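Local coordinates for flagellar biosynthesis protein FlaG (Helicobacter pylori, PDB 6JSX) that belongs to the FlaG family of flagellar proteins and probably takes part in building the flagellum, at residues A[57-60]-A[61-65]; A[11-14]-A[15-18]. All blocks are in the same frame, centred on the assembly; numbering follows the deposited sequence.

Interaction 1 (A[57-60]-A[61-65]); sequences AVEL and MQRMR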
loop_
_atom_site.group_PDB
_atom_site.type_symbol
_atom_site.label_atom_id
_atom_site.label_comp_id
_atom_site.label_asym_id
_atom_site.label_seq_id
_atom_site.Cartn_x
_atom_site.Cartn_y
_atom_site.Cartn_z
ATOM N N ALA A 57 -2.140 3.923 -11.068
ATOM C CA ALA A 57 -1.263 3.190 -10.164
ATOM C C ALA A 57 0.184 3.634 -10.298
ATOM O O ALA A 57 0.919 3.732 -9.308
ATOM C CB ALA A 57 -1.377 1.696 -10.427
ATOM N N VAL A 58 0.600 3.897 -11.528
ATOM C CA VAL A 58 1.971 4.314 -11.770
ATOM C C VAL A 58 2.218 5.737 -11.252
ATOM O O VAL A 58 3.265 6.021 -10.660
ATOM C CB VAL A 58 2.330 4.181 -13.254
ATOM C CG1 VAL A 58 3.774 4.610 -13.492
ATOM C CG2 VAL A 58 2.106 2.744 -13.707
ATOM N N GLU A 59 1.244 6.620 -11.462
ATOM C CA GLU A 59 1.303 7.975 -10.911
ATOM C C GLU A 59 1.365 7.967 -9.386
ATOM O O GLU A 59 2.111 8.738 -8.779
ATOM C CB GLU A 59 0.106 8.799 -11.383
ATOM C CG GLU A 59 0.113 9.072 -12.887
ATOM C CD GLU A 59 -1.142 9.785 -13.379
ATOM O OE1 GLU A 59 -2.114 9.923 -12.593
ATOM O OE2 GLU A 59 -1.147 10.204 -14.560
ATOM N N LEU A 60 0.582 7.079 -8.782
ATOM C CA LEU A 60 0.483 6.954 -7.330
ATOM C C LEU A 60 1.766 6.444 -6.713
ATOM O O LEU A 60 2.250 6.993 -5.728
ATOM C CB LEU A 60 -0.648 5.995 -6.983
ATOM C CG LEU A 60 -0.729 5.501 -5.554
ATOM C CD1 LEU A 60 -1.231 6.613 -4.666
ATOM C CD2 LEU A 60 -1.643 4.298 -5.505
ATOM N N MET A 61 2.310 5.377 -7.285
ATOM C CA MET A 61 3.617 4.886 -6.863
ATOM C C MET A 61 4.717 5.940 -6.999
ATOM O O MET A 61 5.640 5.988 -6.192
ATOM C CB MET A 61 3.970 3.589 -7.592
ATOM C CG MET A 61 3.085 2.417 -7.170
ATOM S SD MET A 61 3.337 1.963 -5.453
ATOM C CE MET A 61 2.074 2.892 -4.571
ATOM N N GLN A 62 4.604 6.809 -7.992
ATOM C CA GLN A 62 5.568 7.893 -8.114
ATOM C C GLN A 62 5.417 8.982 -7.041
ATOM O O GLN A 62 6.416 9.392 -6.428
ATOM C CB GLN A 62 5.581 8.465 -9.529
ATOM C CG GLN A 62 6.327 7.566 -10.496
ATOM C CD GLN A 62 6.127 7.954 -11.946
ATOM O OE1 GLN A 62 5.145 8.611 -12.302
ATOM N NE2 GLN A 62 7.067 7.548 -12.798
ATOM N N ARG A 63 4.182 9.429 -6.799
ATOM C CA ARG A 63 3.918 10.429 -5.760
ATOM C C ARG A 63 4.275 9.890 -4.374
ATOM O O ARG A 63 4.712 10.634 -3.489
ATOM C CB ARG A 63 2.459 10.893 -5.786
ATOM C CG ARG A 63 1.991 11.434 -7.142
ATOM C CD ARG A 63 0.520 11.870 -7.102
ATOM N NE ARG A 63 -0.068 12.010 -8.434
ATOM C CZ ARG A 63 -1.035 11.232 -8.922
ATOM N NH1 ARG A 63 -1.546 10.252 -8.188
ATOM N NH2 ARG A 63 -1.499 11.444 -10.150
ATOM N N MET A 64 4.110 8.590 -4.180
ATOM C CA MET A 64 4.508 8.022 -2.909
ATOM C C MET A 64 6.031 7.936 -2.772
ATOM O O MET A 64 6.560 8.049 -1.666
ATOM C CB MET A 64 3.796 6.693 -2.624
ATOM C CG MET A 64 2.310 6.883 -2.316
ATOM S SD MET A 64 1.917 8.507 -1.571
ATOM C CE MET A 64 2.684 8.359 0.045
ATOM N N ARG A 65 6.733 7.774 -3.890
ATOM C CA ARG A 65 8.191 7.730 -3.845
ATOM C C ARG A 65 8.780 9.007 -3.241
ATOM O O ARG A 65 9.663 8.953 -2.382
ATOM C CB ARG A 65 8.789 7.496 -5.234
ATOM C CG ARG A 65 10.268 7.846 -5.298
ATOM C CD ARG A 65 10.990 7.184 -6.453
ATOM N NE ARG A 65 12.418 7.064 -6.165
ATOM C CZ ARG A 65 13.348 7.914 -6.591
ATOM N NH1 ARG A 65 13.010 8.951 -7.350
ATOM N NH2 ARG A 65 14.623 7.720 -6.268
#
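Glu59 and Arg63, one turn apart on helix 54-72, lie side by side and point the same way, forming an i to i+4 salt bridge within one helix. Arg63 can be followed outward from its backbone. CB lies near the carbonyl oxygens of Glu59 and Leu60, and CG comes closer still, 3.2 Å from Glu59 O. With CG anti to its own carbonyl carbon (chi1 -55°) and the chain extended as far as NE, the side chain runs back along the helix; CD and NE pass alongside Glu59 O, each 3.9 Å from it. Glu59 CB then lies over one face of the guanidinium, off centre toward NH2, which reaches Glu59 OE1 at 2.9 Å. The N-H of this bridge is bent to 122°, a weak hydrogen bond, and the carboxylate and guanidinium planes stand 66° apart. NH1 turns to Glu17 of the second subunit. On the apolar side, Met61 bends so that CE lies 4.0 Å from Leu60 CG, while Leu60 CD1 approaches Met64 CG. Leucine and flexible methionines suit this side, which also packs against the second subunit. Arg63 thus serves two acids, the bridge within the helix probably steadying a guanidinium that links the subunits.

Interaction 2 (A[11-14]-A[15-18]); sequences SERL and NEEM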
loop_
_atom_site.group_PDB
_atom_site.type_symbol
_atom_site.label_atom_id
_atom_site.label_comp_id
_atom_site.label_asym_id
_atom_site.label_seq_id
_atom_site.Cartn_x
_atom_site.Cartn_y
_atom_site.Cartn_z
ATOM N N SER A 11 4.644 -5.844 -8.077
ATOM C CA SER A 11 3.793 -6.715 -7.283
ATOM C C SER A 11 4.613 -7.772 -6.549
ATOM O O SER A 11 4.453 -7.951 -5.340
ATOM C CB SER A 11 2.704 -7.362 -8.145
ATOM O OG SER A 11 1.753 -6.398 -8.575
ATOM N N GLU A 12 5.489 -8.465 -7.278
ATOM C CA GLU A 12 6.363 -9.473 -6.671
ATOM C C GLU A 12 7.162 -8.888 -5.504
ATOM O O GLU A 12 7.280 -9.509 -4.440
ATOM C CB GLU A 12 7.334 -10.047 -7.699
ATOM C CG GLU A 12 6.704 -10.838 -8.802
ATOM C CD GLU A 12 7.723 -11.252 -9.841
ATOM O OE1 GLU A 12 8.940 -11.178 -9.545
ATOM O OE2 GLU A 12 7.310 -11.638 -10.955
ATOM N N ARG A 13 7.701 -7.691 -5.709
ATOM C CA ARG A 13 8.510 -7.045 -4.692
ATOM C C ARG A 13 7.660 -6.670 -3.487
ATOM O O ARG A 13 8.034 -6.932 -2.346
ATOM C CB ARG A 13 9.220 -5.825 -5.278
ATOM C CG ARG A 13 10.164 -6.176 -6.431
ATOM C CD ARG A 13 11.243 -7.172 -6.007
ATOM N NE ARG A 13 11.810 -7.869 -7.157
ATOM C CZ ARG A 13 11.840 -9.192 -7.297
ATOM N NH1 ARG A 13 12.373 -9.731 -8.386
ATOM N NH2 ARG A 13 11.345 -9.978 -6.350
ATOM N N LEU A 14 6.505 -6.073 -3.752
ATOM C CA LEU A 14 5.559 -5.740 -2.694
ATOM C C LEU A 14 5.146 -6.965 -1.888
ATOM O O LEU A 14 5.143 -6.928 -0.659
ATOM C CB LEU A 14 4.332 -5.023 -3.266
ATOM C CG LEU A 14 4.495 -3.498 -3.283
ATOM C CD1 LEU A 14 3.324 -2.790 -3.937
ATOM C CD2 LEU A 14 4.680 -2.987 -1.859
ATOM N N ASN A 15 4.807 -8.046 -2.586
ATOM C CA ASN A 15 4.387 -9.273 -1.926
ATOM C C ASN A 15 5.502 -9.880 -1.072
ATOM O O ASN A 15 5.244 -10.373 0.026
ATOM C CB ASN A 15 3.841 -10.299 -2.935
ATOM C CG ASN A 15 2.447 -9.932 -3.474
ATOM O OD1 ASN A 15 1.609 -9.367 -2.766
ATOM N ND2 ASN A 15 2.203 -10.266 -4.730
ATOM N N GLU A 16 6.738 -9.832 -1.567
ATOM C CA GLU A 16 7.889 -10.348 -0.814
ATOM C C GLU A 16 8.068 -9.594 0.484
ATOM O O GLU A 16 8.354 -10.174 1.525
ATOM C CB GLU A 16 9.172 -10.224 -1.622
ATOM C CG GLU A 16 9.374 -11.312 -2.638
ATOM C CD GLU A 16 10.692 -11.163 -3.343
ATOM O OE1 GLU A 16 11.437 -10.224 -2.981
ATOM O OE2 GLU A 16 10.982 -11.977 -4.250
ATOM N N GLU A 17 7.909 -8.283 0.389
ATOM C CA GLU A 17 7.983 -7.388 1.523
ATOM C C GLU A 17 6.845 -7.647 2.527
ATOM O O GLU A 17 7.057 -7.618 3.743
ATOM C CB GLU A 17 7.939 -5.957 0.994
ATOM C CG GLU A 17 8.739 -4.962 1.797
ATOM C CD GLU A 17 10.042 -5.515 2.273
ATOM O OE1 GLU A 17 10.815 -6.038 1.442
ATOM O OE2 GLU A 17 10.294 -5.426 3.489
ATOM N N MET A 18 5.646 -7.917 2.006
ATOM C CA MET A 18 4.478 -8.201 2.833
ATOM C C MET A 18 4.604 -9.551 3.546
ATOM O O MET A 18 4.100 -9.728 4.657
ATOM C CB MET A 18 3.198 -8.138 1.988
ATOM C CG MET A 18 2.809 -6.732 1.533
ATOM S SD MET A 18 2.470 -5.675 2.935
ATOM C CE MET A 18 2.093 -4.145 2.130
#
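Ser11 to Leu14 and Asn15 to Met18 are successive turns of the amphipathic alpha-helix 4-21, joined by four i-to-i+4 backbone hydrogen bonds. Asn15 N donates to Ser11 O at 2.8 Å, and the bonds from Glu16 to Glu12, Glu17 to Arg13 and Met18 to Leu14 follow in step. One side of the helix is charged. Here Glu12, Arg13 and Glu16 form a salt-bridge network in which the arginine lies between two acids. Arg13 starts out away from the next turn, but its chain bends at chi2 (-58°) and carries the guanidinium back to Glu16, which is extended beyond CG. The two side chains run alongside each other, their flat groups turned by 45°. The link to Glu12 is looser: OE1 is 3.9 Å from Arg13 NH1, far from the plane of the guanidinium, and no N-H points at it, so that charge alone joins them. Long, flexible side chains suit this side, where the two glutamates are exposed and Arg13 also touches Val67 of the second subunit. The other side is less polar and faces the sheet, with Leu14 and Met18 packing on Phe27; both also meet the second subunit. The polar groups buried or held there are small or paired: Ser11 OG bonds to Leu7 O, Asn15 ND2 to Phe27 O of strand 26-30, and the buried Glu17 to Arg63 of the second subunit. Asn15 CB lies 3.4 Å from Ser11 O. In the Arg13-Glu16 pair, Arg13 NH2 lies 2.9 Å from Glu16 OE2, which sits at the edge of the guanidinium, in its plane.

Overall arrangement
Interactions 1 and 2 are single-helix contacts on the two helices of the chain, 54-72 and 4-21, with centres about 16 Å apart and nearest atoms about 5 Å apart. Both are partly buried: Leu60, Met64, Leu14 and Met18 are buried, and the charged residues, Glu17 excepted, lie nearer the surface. Their surroundings differ: 57-65 meets strand 47-53 through Ile52, whereas 11-18 lies against strand 26-30. The two helices also meet within one chain, Met61 touching Leu10. The arginine of interaction 1 forms a salt bridge across the subunit interface, while the network of interaction 2 has two exposed acids and an arginine that packs on the second subunit. Between subunits the two regions become partners, with Leu14 packing on Met64.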